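PDB 5Y9D: acyl-coenzyme A oxidase 1 from Yarrowia lipolytica, which catalyses the FAD-dependent oxidation of acyl-CoA to (2E)-enoyl-CoA, using O2 and releasing H2O2, in peroxisomal fatty acid beta-oxidation. Local coordinates for residues E69-L74 with V95-P100; N132-G137 with G306-G311; T215-F220 with V237-V242; R113-G118 with I316-H321. All blocks are in the same frame, centred on the assembly; numbering follows the deposited sequence.

Interaction 1. Residues E69-L74 with V95-P100; sequences ERDPVL and VAALSP
Ala97 and Leu98, which meet the turn after helix 55-70, lie in a stretch of backbone closed on Ala96 O: this carbonyl oxygen accepts from Ser99 OG at 2.7 Å and from Ser99 N at 3.2 Å. The facing turn is an Asx turn. Asp71, the first residue after its helix to leave helical backbone angles, takes Val73 N on OD1 at 3.3 Å, from above the carboxylate plane rather than within it, and its own carbonyl receives Leu74 N. Because CG of Asp71 stands anti to the backbone N (chi1 -165°), the other oxygen, OD2, is left on the side of Ala97 and touches its CB at 4.0 Å. That one methyl is also met by Val73 CB at 4.1 Å and, more distantly, by Leu74 CD2 at 4.3 Å. No hydrogen bond joins the two segments; mostly apolar contact holds the turn that follows helix 55-70 against the end part of helix 84-98, in the N-terminal helical region. Leu98 also leans on Thr124 of helix 122-142, while Phe694 of the second subunit packs on Ala96 and Ser99. The two leucines, both buried, cross at a slant, Leu74 CD1 lying 3.8 Å from Leu98 CD2.

Interaction 2. Residues N132-G137 with G306-G311; sequences NNLFIG and GALIRG
Asn133 OD1 takes a weak hydrogen bond from Arg310 NE, 3.1 Å long and bent to 124° at the hydrogen; a bend at chi3 brings NE there. The oxygen comes to the edge of the guanidinium near its plane, and the amide is turned 35° against it; the two side chains run alongside in opposite senses, leaving OD1 3.3 Å from Arg310 CD. Beside them Ala307 CB presses on the opposing backbone, 3.9 Å from Leu134 O and 4.0 Å from Gly137 C. With no side chain on Gly137, the CA atoms of Gly137 and Ala307 approach to 5.1 Å. Leu134 CD2 and Leu308 CD2 touch at 4.1 Å. The guanidinium is held chiefly from outside, by Ser110 OG on NH2, with Glu107 a long, weak ion pair at NH1. With an alanine here in place of Arg310, Ser110 would probably lose its charged partner and the Asn133 amide would be set free to turn. Asn133 and Leu134 also touch Glu464, the probable proton acceptor. The two helices run nearly antiparallel (157°, axes 8.8 Å apart), joining the N-terminal helical region to the C-alpha1 domain; strand 166-167 meets both leucines through Phe166, and helix 355-391 packs Trp382 on Arg310.

Interaction 3. Residues T215-F220 with V237-V242; sequences THCVCF and VPLRNV
Leu239 lays its branched end along Cys217, with CD1 3.9 Å from Cys217 CB and CD2 4.1 Å from Cys217 SG; CG anti to the carbonyl carbon (chi1 -63°) puts both methyls there. The pair belongs to an antiparallel beta hairpin, here at the open ends of its strands. Cys217 and Val237 form a hydrogen-bonded pair: Cys217 N to Val237 O and Val237 N to Cys217 O each span 2.9 Å. On the same face Val237 CG2 reaches Cys219 CB at 3.9 Å. His216 and Pro238 make the next, non-hydrogen-bonded pair on the other face; the imidazole meets Pro238 CA obliquely and stacks on Phe162. Then the ladder shifts in the manner of a classic beta bulge, for Thr215 O accepts both Leu239 N at 2.7 Å and Arg240 N at 3.2 Å, from one face of its carbonyl plane. Replacing Leu239 by a glycine would probably open a gap beside Cys217 and take away a wall against Phe272. The Arg240 guanidinium gives NH1 to the carbonyls of Ser214 and Ala210 and NH2 to Pro682 O of the second subunit. Strand 166-167 runs parallel beside strand 216-225, while Phe272 of strand 268-272 covers Cys217, Cys219, Val237 and Leu239.

Interaction 4. Residues R113-G118 with I316-H321; sequences RAQLHG and IADSFH
The His321 imidazole and the Gln115 amide meet with their planes 32° apart, Gln115 OE1 approaching His321 CE1 obliquely at 3.8 Å; one face of the imidazole is covered by Phe320 CD2, 3.6 Å above the plane and over the ring centre. Gln115 OE1 and Leu116 CD2 lie on the side away from Phe320, and His321 CE1 sits at the edge of the phenyl ring, in its plane. This is a helix-helix contact in the all-helical part of the acyl-CoA oxidase fold: helices 107-118 and 306-334 run in the same general sense, 35° apart, their axes 9.2 Å from each other at closest. Gln115 carries most of it. Its CG lies anti to the carbonyl carbon (chi1 -69°) and the chain is extended beyond, which carries the amide across to Ala317. There the methyl CB lies over the face of the amide, 3.4 Å from Gln115 OE1, and NE2 finds its polar partner in Ser314 OG on the same helix as Ala317. Asp318 crosses the glutamine at about a right angle, with OD1 3.5 Å from Gln115 CG. That carboxylate is buried but well provided for: Arg125 forms a salt bridge with OD1 and Gln460 donates to OD2, which probably favours the ionised form. Arg125 of helix 122-142 also packs on Gln115. The imidazole's rotation is biased by a weak bond from His321 ND1 to Ala317 O, 3.1 Å, one turn back. This leaves its far nitrogen beside the leucine of the other helix, where Leu116 CD2 comes to 4.0 Å from His321 NE2.

In the fold
Interactions 2 and 4 share helix 306-334, which meets helix 122-142 near its start and helix 107-118 further along; their centres lie 16 Å apart. Interaction 1 touches interaction 4 through Leu98 CD1, 3.7 Å from His117 CD2. Phe135, which points away from interaction 2, meets Val218 of interaction 3, so the helical and beta regions pack together. Interaction 2 lies closest to the cofactor: the side chain of Leu134 is about 5 Å from the bound FAD, those of Cys219 and Asp318 about 10 and 13 Å. Gly311 of interaction 2 lies about 4 Å from the side chain of Glu464, the probable proton acceptor, the Asp318 side chain about 8 Å. Interactions 1 and 3 both touch the second subunit.

Interaction 1. Residues E69-L74 with V95-P100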
loop_
_atom_site.group_PDB
_atom_site.type_symbol
_atom_site.label_atom_id
_atom_site.label_comp_id
_atom_site.label_asym_id
_atom_site.label_seq_id
_atom_site.Cartn_x
_atom_site.Cartn_y
_atom_site.Cartn_z
ATOM N N GLU A 69 -15.032 4.545 23.598
ATOM C CA GLU A 69 -14.637 3.238 24.178
ATOM C C GLU A 69 -15.753 2.435 24.814
ATOM O O GLU A 69 -15.754 1.210 24.812
ATOM C CB GLU A 69 -13.674 3.459 25.349
ATOM C CG GLU A 69 -12.221 3.615 24.997
ATOM C CD GLU A 69 -11.377 4.193 26.129
ATOM O OE1 GLU A 69 -11.855 4.222 27.294
ATOM O OE2 GLU A 69 -10.226 4.636 25.847
ATOM N N ARG A 70 -16.657 3.124 25.459
ATOM C CA ARG A 70 -17.552 2.460 26.375
ATOM C C ARG A 70 -18.907 2.140 25.748
ATOM O O ARG A 70 -19.584 1.209 26.185
ATOM C CB ARG A 70 -17.748 3.332 27.614
ATOM C CG ARG A 70 -16.508 3.481 28.480
ATOM C CD ARG A 70 -16.706 4.578 29.524
ATOM N NE ARG A 70 -15.660 4.602 30.536
ATOM C CZ ARG A 70 -15.688 5.361 31.636
ATOM N NH1 ARG A 70 -16.744 6.165 31.887
ATOM N NH2 ARG A 70 -14.667 5.317 32.506
ATOM N N ASP A 71 -19.296 2.935 24.758
ATOM C CA ASP A 71 -20.568 2.792 24.069
ATOM C C ASP A 71 -20.605 1.470 23.318
ATOM O O ASP A 71 -19.889 1.301 22.333
ATOM C CB ASP A 71 -20.771 3.957 23.091
ATOM C CG ASP A 71 -22.218 4.076 22.596
ATOM O OD1 ASP A 71 -22.952 3.056 22.647
ATOM O OD2 ASP A 71 -22.611 5.205 22.167
ATOM N N PRO A 72 -21.445 0.526 23.782
ATOM C CA PRO A 72 -21.448 -0.795 23.183
ATOM C C PRO A 72 -21.915 -0.866 21.731
ATOM O O PRO A 72 -21.544 -1.808 21.044
ATOM C CB PRO A 72 -22.385 -1.596 24.097
ATOM C CG PRO A 72 -23.214 -0.598 24.815
ATOM C CD PRO A 72 -22.335 0.601 24.957
ATOM N N VAL A 73 -22.700 0.104 21.257
ATOM C CA VAL A 73 -23.037 0.139 19.843
ATOM C C VAL A 73 -21.772 0.324 19.026
ATOM O O VAL A 73 -21.673 -0.252 17.946
ATOM C CB VAL A 73 -24.068 1.236 19.439
ATOM C CG1 VAL A 73 -24.449 1.095 17.952
ATOM C CG2 VAL A 73 -25.343 1.157 20.279
ATOM N N LEU A 74 -20.796 1.064 19.567
ATOM C CA LEU A 74 -19.567 1.456 18.835
ATOM C C LEU A 74 -18.395 0.480 18.925
ATOM O O LEU A 74 -17.274 0.804 18.529
ATOM C CB LEU A 74 -19.051 2.795 19.361
ATOM C CG LEU A 74 -19.983 4.002 19.263
ATOM C CD1 LEU A 74 -19.212 5.309 19.404
ATOM C CD2 LEU A 74 -20.735 3.983 17.941
ATOM N N VAL A 95 -23.751 5.359 13.390
ATOM C CA VAL A 95 -24.156 6.715 13.039
ATOM C C VAL A 95 -25.295 7.202 13.944
ATOM O O VAL A 95 -25.241 8.312 14.454
ATOM C CB VAL A 95 -24.588 6.822 11.545
ATOM C CG1 VAL A 95 -25.200 8.196 11.249
ATOM C CG2 VAL A 95 -23.412 6.581 10.643
ATOM N N ALA A 96 -26.305 6.371 14.156
ATOM C CA ALA A 96 -27.396 6.728 15.062
ATOM C C ALA A 96 -26.933 7.091 16.463
ATOM O O ALA A 96 -27.354 8.082 17.016
ATOM C CB ALA A 96 -28.420 5.615 15.118
ATOM N N ALA A 97 -26.019 6.303 17.011
ATOM C CA ALA A 97 -25.537 6.463 18.389
ATOM C C ALA A 97 -24.681 7.702 18.576
ATOM O O ALA A 97 -24.629 8.230 19.701
ATOM C CB ALA A 97 -24.742 5.243 18.813
ATOM N N LEU A 98 -24.011 8.146 17.504
ATOM C CA LEU A 98 -23.208 9.373 17.529
ATOM C C LEU A 98 -24.041 10.633 17.281
ATOM O O LEU A 98 -23.582 11.744 17.522
ATOM C CB LEU A 98 -22.078 9.313 16.485
ATOM C CG LEU A 98 -20.986 8.280 16.772
ATOM C CD1 LEU A 98 -20.177 8.042 15.504
ATOM C CD2 LEU A 98 -20.089 8.723 17.939
ATOM N N SER A 99 -25.282 10.470 16.853
ATOM C CA SER A 99 -26.070 11.624 16.446
ATOM C C SER A 99 -26.459 12.650 17.543
ATOM O O SER A 99 -26.601 13.819 17.253
ATOM C CB SER A 99 -27.298 11.167 15.646
ATOM O OG SER A 99 -28.217 10.604 16.533
ATOM N N PRO A 100 -26.606 12.239 18.807
ATOM C CA PRO A 100 -26.826 13.292 19.811
ATOM C C PRO A 100 -25.730 14.365 19.865
ATOM O O PRO A 100 -26.001 15.550 20.151
ATOM C CB PRO A 100 -26.827 12.528 21.123
ATOM C CG PRO A 100 -27.115 11.106 20.752
ATOM C CD PRO A 100 -26.456 10.913 19.428
#

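Interaction 2. Residues N132-G137 with G306-G311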
loop_
_atom_site.group_PDB
_atom_site.type_symbol
_atom_site.label_atom_id
_atom_site.label_comp_id
_atom_site.label_asym_id
_atom_site.label_seq_id
_atom_site.Cartn_x
_atom_site.Cartn_y
_atom_site.Cartn_z
ATOM N N ASN A 132 -22.922 15.589 7.914
ATOM C CA ASN A 132 -22.633 16.560 8.943
ATOM C C ASN A 132 -21.419 17.413 8.581
ATOM O O ASN A 132 -21.388 18.559 8.940
ATOM C CB ASN A 132 -22.499 15.817 10.257
ATOM C CG ASN A 132 -21.474 16.399 11.151
ATOM O OD1 ASN A 132 -20.356 15.916 11.220
ATOM N ND2 ASN A 132 -21.845 17.435 11.854
ATOM N N ASN A 133 -20.468 16.881 7.817
ATOM C CA ASN A 133 -19.323 17.674 7.267
ATOM C C ASN A 133 -19.643 18.213 5.862
ATOM O O ASN A 133 -19.764 19.408 5.676
ATOM C CB ASN A 133 -17.992 16.843 7.281
ATOM C CG ASN A 133 -16.826 17.501 6.505
ATOM O OD1 ASN A 133 -16.471 18.656 6.747
ATOM N ND2 ASN A 133 -16.185 16.730 5.607
ATOM N N LEU A 134 -19.819 17.337 4.879
ATOM C CA LEU A 134 -19.959 17.772 3.492
ATOM C C LEU A 134 -21.284 18.431 3.169
ATOM O O LEU A 134 -21.307 19.502 2.602
ATOM C CB LEU A 134 -19.728 16.603 2.559
ATOM C CG LEU A 134 -18.289 16.080 2.616
ATOM C CD1 LEU A 134 -18.107 14.885 1.697
ATOM C CD2 LEU A 134 -17.327 17.186 2.237
ATOM N N PHE A 135 -22.386 17.809 3.560
ATOM C CA PHE A 135 -23.678 18.310 3.177
ATOM C C PHE A 135 -24.023 19.575 3.952
ATOM O O PHE A 135 -24.430 20.583 3.364
ATOM C CB PHE A 135 -24.780 17.254 3.343
ATOM C CG PHE A 135 -26.134 17.822 3.232
ATOM C CD1 PHE A 135 -26.709 17.997 2.003
ATOM C CD2 PHE A 135 -26.781 18.304 4.348
ATOM C CE1 PHE A 135 -27.952 18.574 1.880
ATOM C CE2 PHE A 135 -28.030 18.903 4.236
ATOM C CZ PHE A 135 -28.618 19.026 2.994
ATOM N N ILE A 136 -23.859 19.511 5.265
ATOM C CA ILE A 136 -24.197 20.633 6.141
ATOM C C ILE A 136 -23.274 21.796 5.904
ATOM O O ILE A 136 -23.731 22.951 5.873
ATOM C CB ILE A 136 -24.162 20.201 7.616
ATOM C CG1 ILE A 136 -25.427 19.401 7.917
ATOM C CG2 ILE A 136 -24.009 21.389 8.578
ATOM C CD1 ILE A 136 -26.698 20.193 7.795
ATOM N N GLY A 137 -21.991 21.494 5.712
ATOM C CA GLY A 137 -20.974 22.533 5.511
ATOM C C GLY A 137 -21.248 23.325 4.249
ATOM O O GLY A 137 -21.003 24.534 4.204
ATOM N N GLY A 306 -16.171 25.251 -0.567
ATOM C CA GLY A 306 -15.731 25.652 0.765
ATOM C C GLY A 306 -15.689 24.519 1.774
ATOM O O GLY A 306 -14.799 24.475 2.633
ATOM N N ALA A 307 -16.649 23.599 1.664
ATOM C CA ALA A 307 -16.756 22.424 2.562
ATOM C C ALA A 307 -15.587 21.438 2.408
ATOM O O ALA A 307 -15.201 20.758 3.371
ATOM C CB ALA A 307 -18.088 21.702 2.339
ATOM N N LEU A 308 -15.027 21.384 1.196
ATOM C CA LEU A 308 -13.904 20.501 0.899
ATOM C C LEU A 308 -12.640 20.881 1.650
ATOM O O LEU A 308 -11.828 20.007 1.961
ATOM C CB LEU A 308 -13.629 20.464 -0.603
ATOM C CG LEU A 308 -14.767 19.862 -1.457
ATOM C CD1 LEU A 308 -14.392 19.807 -2.942
ATOM C CD2 LEU A 308 -15.165 18.481 -0.942
ATOM N N ILE A 309 -12.473 22.172 1.940
ATOM C CA ILE A 309 -11.283 22.637 2.621
ATOM C C ILE A 309 -11.368 22.121 4.038
ATOM O O ILE A 309 -10.380 21.622 4.559
ATOM C CB ILE A 309 -11.106 24.174 2.629
ATOM C CG1 ILE A 309 -11.174 24.774 1.214
ATOM C CG2 ILE A 309 -9.749 24.568 3.213
ATOM C CD1 ILE A 309 -11.435 26.281 1.215
ATOM N N ARG A 310 -12.546 22.198 4.656
ATOM C CA ARG A 310 -12.679 21.709 6.039
ATOM C C ARG A 310 -12.046 20.327 6.196
ATOM O O ARG A 310 -11.230 20.118 7.086
ATOM C CB ARG A 310 -14.143 21.637 6.497
ATOM C CG ARG A 310 -14.310 21.260 7.961
ATOM C CD ARG A 310 -15.743 21.376 8.450
ATOM N NE ARG A 310 -16.049 20.277 9.380
ATOM C CZ ARG A 310 -16.479 20.397 10.644
ATOM N NH1 ARG A 310 -16.711 21.587 11.214
ATOM N NH2 ARG A 310 -16.692 19.294 11.357
ATOM N N GLY A 311 -12.429 19.390 5.333
ATOM C CA GLY A 311 -12.034 18.011 5.488
ATOM C C GLY A 311 -10.631 17.700 5.019
ATOM O O GLY A 311 -10.095 16.649 5.370
#

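Interaction 3. Residues T215-F220 with V237-V242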
loop_
_atom_site.group_PDB
_atom_site.type_symbol
_atom_site.label_atom_id
_atom_site.label_comp_id
_atom_site.label_asym_id
_atom_site.label_seq_id
_atom_site.Cartn_x
_atom_site.Cartn_y
_atom_site.Cartn_z
ATOM N N THR A 215 -31.779 11.230 2.110
ATOM C CA THR A 215 -33.046 11.755 1.582
ATOM C C THR A 215 -32.860 12.968 0.679
ATOM O O THR A 215 -33.636 13.199 -0.219
ATOM C CB THR A 215 -33.922 12.221 2.708
ATOM O OG1 THR A 215 -33.202 13.226 3.428
ATOM C CG2 THR A 215 -34.252 11.036 3.599
ATOM N N HIS A 216 -31.835 13.755 0.969
ATOM C CA HIS A 216 -31.569 14.974 0.245
ATOM C C HIS A 216 -30.155 14.895 -0.192
ATOM O O HIS A 216 -29.369 14.159 0.416
ATOM C CB HIS A 216 -31.769 16.167 1.153
ATOM C CG HIS A 216 -33.203 16.490 1.374
ATOM N ND1 HIS A 216 -34.025 15.725 2.178
ATOM C CD2 HIS A 216 -33.978 17.477 0.873
ATOM C CE1 HIS A 216 -35.245 16.237 2.166
ATOM N NE2 HIS A 216 -35.243 17.293 1.376
ATOM N N CYS A 217 -29.836 15.624 -1.255
ATOM C CA CYS A 217 -28.440 15.794 -1.674
ATOM C C CYS A 217 -28.139 17.268 -1.944
ATOM O O CYS A 217 -29.059 18.076 -2.154
ATOM C CB CYS A 217 -28.155 14.951 -2.919
ATOM S SG CYS A 217 -28.262 15.772 -4.526
ATOM N N VAL A 218 -26.859 17.613 -1.893
ATOM C CA VAL A 218 -26.379 18.838 -2.502
ATOM C C VAL A 218 -25.722 18.413 -3.766
ATOM O O VAL A 218 -24.845 17.580 -3.749
ATOM C CB VAL A 218 -25.330 19.552 -1.655
ATOM C CG1 VAL A 218 -24.722 20.708 -2.431
ATOM C CG2 VAL A 218 -25.959 20.077 -0.402
ATOM N N CYS A 219 -26.133 18.975 -4.875
ATOM C CA CYS A 219 -25.708 18.446 -6.163
ATOM C C CYS A 219 -25.032 19.547 -6.972
ATOM O O CYS A 219 -25.540 20.652 -7.037
ATOM C CB CYS A 219 -26.931 17.892 -6.871
ATOM S SG CYS A 219 -26.808 17.808 -8.660
ATOM N N PHE A 220 -23.868 19.269 -7.536
ATOM C CA PHE A 220 -23.139 20.299 -8.278
ATOM C C PHE A 220 -23.439 20.135 -9.773
ATOM O O PHE A 220 -23.395 19.029 -10.283
ATOM C CB PHE A 220 -21.641 20.237 -8.017
ATOM C CG PHE A 220 -21.254 20.621 -6.622
ATOM C CD1 PHE A 220 -21.504 19.755 -5.549
ATOM C CD2 PHE A 220 -20.633 21.830 -6.367
ATOM C CE1 PHE A 220 -21.144 20.098 -4.254
ATOM C CE2 PHE A 220 -20.276 22.183 -5.079
ATOM C CZ PHE A 220 -20.519 21.309 -4.016
ATOM N N VAL A 237 -31.238 19.022 -3.854
ATOM C CA VAL A 237 -32.198 18.214 -4.581
ATOM C C VAL A 237 -32.669 17.095 -3.650
ATOM O O VAL A 237 -31.852 16.316 -3.168
ATOM C CB VAL A 237 -31.568 17.620 -5.874
ATOM C CG1 VAL A 237 -32.627 16.960 -6.758
ATOM C CG2 VAL A 237 -30.792 18.681 -6.658
ATOM N N PRO A 238 -33.998 17.018 -3.391
ATOM C CA PRO A 238 -34.570 15.856 -2.688
ATOM C C PRO A 238 -34.359 14.618 -3.507
ATOM O O PRO A 238 -34.547 14.652 -4.735
ATOM C CB PRO A 238 -36.074 16.157 -2.644
ATOM C CG PRO A 238 -36.188 17.626 -2.885
ATOM C CD PRO A 238 -35.055 17.958 -3.803
ATOM N N LEU A 239 -33.963 13.541 -2.845
ATOM C CA LEU A 239 -33.735 12.286 -3.545
ATOM C C LEU A 239 -34.845 11.302 -3.308
ATOM O O LEU A 239 -35.193 10.584 -4.198
ATOM C CB LEU A 239 -32.442 11.642 -3.094
ATOM C CG LEU A 239 -31.152 12.385 -3.350
ATOM C CD1 LEU A 239 -30.037 11.552 -2.694
ATOM C CD2 LEU A 239 -30.900 12.661 -4.846
ATOM N N ARG A 240 -35.318 11.212 -2.082
ATOM C CA ARG A 240 -36.305 10.203 -1.705
ATOM C C ARG A 240 -37.552 10.810 -1.038
ATOM O O ARG A 240 -37.480 11.893 -0.416
ATOM C CB ARG A 240 -35.705 9.231 -0.702
ATOM C CG ARG A 240 -34.532 8.419 -1.189
ATOM C CD ARG A 240 -34.033 7.462 -0.102
ATOM N NE ARG A 240 -33.372 6.316 -0.698
ATOM C CZ ARG A 240 -32.120 6.313 -1.129
ATOM N NH1 ARG A 240 -31.350 7.391 -1.006
ATOM N NH2 ARG A 240 -31.612 5.203 -1.678
ATOM N N ASN A 241 -38.673 10.097 -1.156
ATOM C CA ASN A 241 -39.859 10.386 -0.360
ATOM C C ASN A 241 -39.537 9.898 1.052
ATOM O O ASN A 241 -39.213 8.734 1.250
ATOM C CB ASN A 241 -41.124 9.706 -0.920
ATOM C CG ASN A 241 -41.378 10.038 -2.390
ATOM O OD1 ASN A 241 -41.267 9.161 -3.256
ATOM N ND2 ASN A 241 -41.667 11.307 -2.685
ATOM N N VAL A 242 -39.603 10.802 2.014
ATOM C CA VAL A 242 -39.073 10.552 3.356
ATOM C C VAL A 242 -39.858 9.510 4.161
ATOM O O VAL A 242 -39.311 8.865 5.048
ATOM C CB VAL A 242 -39.017 11.879 4.173
ATOM C CG1 VAL A 242 -38.172 11.699 5.424
ATOM C CG2 VAL A 242 -38.427 13.016 3.325
#

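Interaction 4. Residues R113-G118 with I316-H321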
loop_
_atom_site.group_PDB
_atom_site.type_symbol
_atom_site.label_atom_id
_atom_site.label_comp_id
_atom_site.label_asym_id
_atom_site.label_seq_id
_atom_site.Cartn_x
_atom_site.Cartn_y
_atom_site.Cartn_z
ATOM N N ARG A 113 -14.054 14.477 17.621
ATOM C CA ARG A 113 -14.801 13.231 17.792
ATOM C C ARG A 113 -14.744 12.373 16.539
ATOM O O ARG A 113 -14.641 11.151 16.605
ATOM C CB ARG A 113 -16.224 13.557 18.147
ATOM C CG ARG A 113 -17.018 12.395 18.636
ATOM C CD ARG A 113 -18.442 12.854 18.829
ATOM N NE ARG A 113 -18.511 13.968 19.770
ATOM C CZ ARG A 113 -18.286 13.850 21.072
ATOM N NH1 ARG A 113 -17.968 12.685 21.590
ATOM N NH2 ARG A 113 -18.379 14.898 21.869
ATOM N N ALA A 114 -14.784 13.022 15.399
ATOM C CA ALA A 114 -14.644 12.329 14.113
ATOM C C ALA A 114 -13.206 11.777 13.888
ATOM O O ALA A 114 -13.020 10.604 13.557
ATOM C CB ALA A 114 -15.084 13.257 12.977
ATOM N N GLN A 115 -12.198 12.594 14.128
ATOM C CA GLN A 115 -10.807 12.157 13.991
ATOM C C GLN A 115 -10.457 10.981 14.901
ATOM O O GLN A 115 -9.931 9.965 14.436
ATOM C CB GLN A 115 -9.856 13.333 14.246
ATOM C CG GLN A 115 -9.917 14.381 13.161
ATOM C CD GLN A 115 -9.393 15.743 13.578
ATOM O OE1 GLN A 115 -8.754 15.924 14.635
ATOM N NE2 GLN A 115 -9.630 16.713 12.716
ATOM N N LEU A 116 -10.791 11.098 16.184
ATOM C CA LEU A 116 -10.479 10.045 17.153
ATOM C C LEU A 116 -11.194 8.724 16.848
ATOM O O LEU A 116 -10.624 7.632 16.996
ATOM C CB LEU A 116 -10.826 10.495 18.553
ATOM C CG LEU A 116 -10.115 11.756 19.034
ATOM C CD1 LEU A 116 -10.894 12.409 20.173
ATOM C CD2 LEU A 116 -8.700 11.443 19.472
ATOM N N HIS A 117 -12.446 8.811 16.413
ATOM C CA HIS A 117 -13.215 7.610 16.101
ATOM C C HIS A 117 -12.736 6.955 14.808
ATOM O O HIS A 117 -12.819 5.736 14.659
ATOM C CB HIS A 117 -14.677 7.978 16.028
ATOM C CG HIS A 117 -15.583 6.819 15.815
ATOM N ND1 HIS A 117 -15.304 5.557 16.288
ATOM C CD2 HIS A 117 -16.765 6.729 15.176
ATOM C CE1 HIS A 117 -16.278 4.735 15.952
ATOM N NE2 HIS A 117 -17.174 5.421 15.270
ATOM N N GLY A 118 -12.200 7.764 13.895
ATOM C CA GLY A 118 -11.684 7.280 12.607
ATOM C C GLY A 118 -10.406 6.489 12.736
ATOM O O GLY A 118 -10.026 5.760 11.817
ATOM N N ILE A 316 -5.339 16.147 7.656
ATOM C CA ILE A 316 -3.989 16.252 8.127
ATOM C C ILE A 316 -3.950 15.574 9.511
ATOM O O ILE A 316 -3.017 14.856 9.830
ATOM C CB ILE A 316 -3.483 17.698 8.157
ATOM C CG1 ILE A 316 -3.572 18.347 6.775
ATOM C CG2 ILE A 316 -2.021 17.761 8.547
ATOM C CD1 ILE A 316 -3.747 19.852 6.844
ATOM N N ALA A 317 -4.991 15.755 10.296
ATOM C CA ALA A 317 -5.076 15.158 11.623
ATOM C C ALA A 317 -5.280 13.660 11.541
ATOM O O ALA A 317 -4.630 12.920 12.269
ATOM C CB ALA A 317 -6.202 15.805 12.423
ATOM N N ASP A 318 -6.179 13.201 10.669
ATOM C CA ASP A 318 -6.348 11.764 10.508
ATOM C C ASP A 318 -5.000 11.146 10.276
ATOM O O ASP A 318 -4.667 10.179 10.923
ATOM C CB ASP A 318 -7.254 11.369 9.340
ATOM C CG ASP A 318 -8.620 11.993 9.402
ATOM O OD1 ASP A 318 -9.099 12.291 10.519
ATOM O OD2 ASP A 318 -9.201 12.191 8.307
ATOM N N SER A 319 -4.210 11.713 9.375
ATOM C CA SER A 319 -2.900 11.186 9.091
ATOM C C SER A 319 -2.072 11.023 10.367
ATOM O O SER A 319 -1.450 9.991 10.566
ATOM C CB SER A 319 -2.153 12.074 8.088
ATOM O OG SER A 319 -2.798 12.105 6.831
ATOM N N PHE A 320 -2.061 12.031 11.228
ATOM C CA PHE A 320 -1.446 11.869 12.552
ATOM C C PHE A 320 -2.102 10.752 13.354
ATOM O O PHE A 320 -1.432 9.833 13.823
ATOM C CB PHE A 320 -1.513 13.155 13.356
ATOM C CG PHE A 320 -1.199 12.979 14.836
ATOM C CD1 PHE A 320 0.093 12.756 15.267
ATOM C CD2 PHE A 320 -2.200 13.077 15.791
ATOM C CE1 PHE A 320 0.384 12.627 16.629
ATOM C CE2 PHE A 320 -1.918 12.959 17.151
ATOM C CZ PHE A 320 -0.621 12.725 17.576
ATOM N N HIS A 321 -3.417 10.812 13.505
ATOM C CA HIS A 321 -4.081 9.861 14.401
ATOM C C HIS A 321 -3.975 8.384 13.988
ATOM O O HIS A 321 -3.677 7.518 14.810
ATOM C CB HIS A 321 -5.514 10.270 14.600
ATOM C CG HIS A 321 -5.654 11.449 15.493
ATOM N ND1 HIS A 321 -6.051 12.682 15.042
ATOM C CD2 HIS A 321 -5.411 11.593 16.811
ATOM C CE1 HIS A 321 -6.092 13.530 16.047
ATOM N NE2 HIS A 321 -5.732 12.884 17.137
#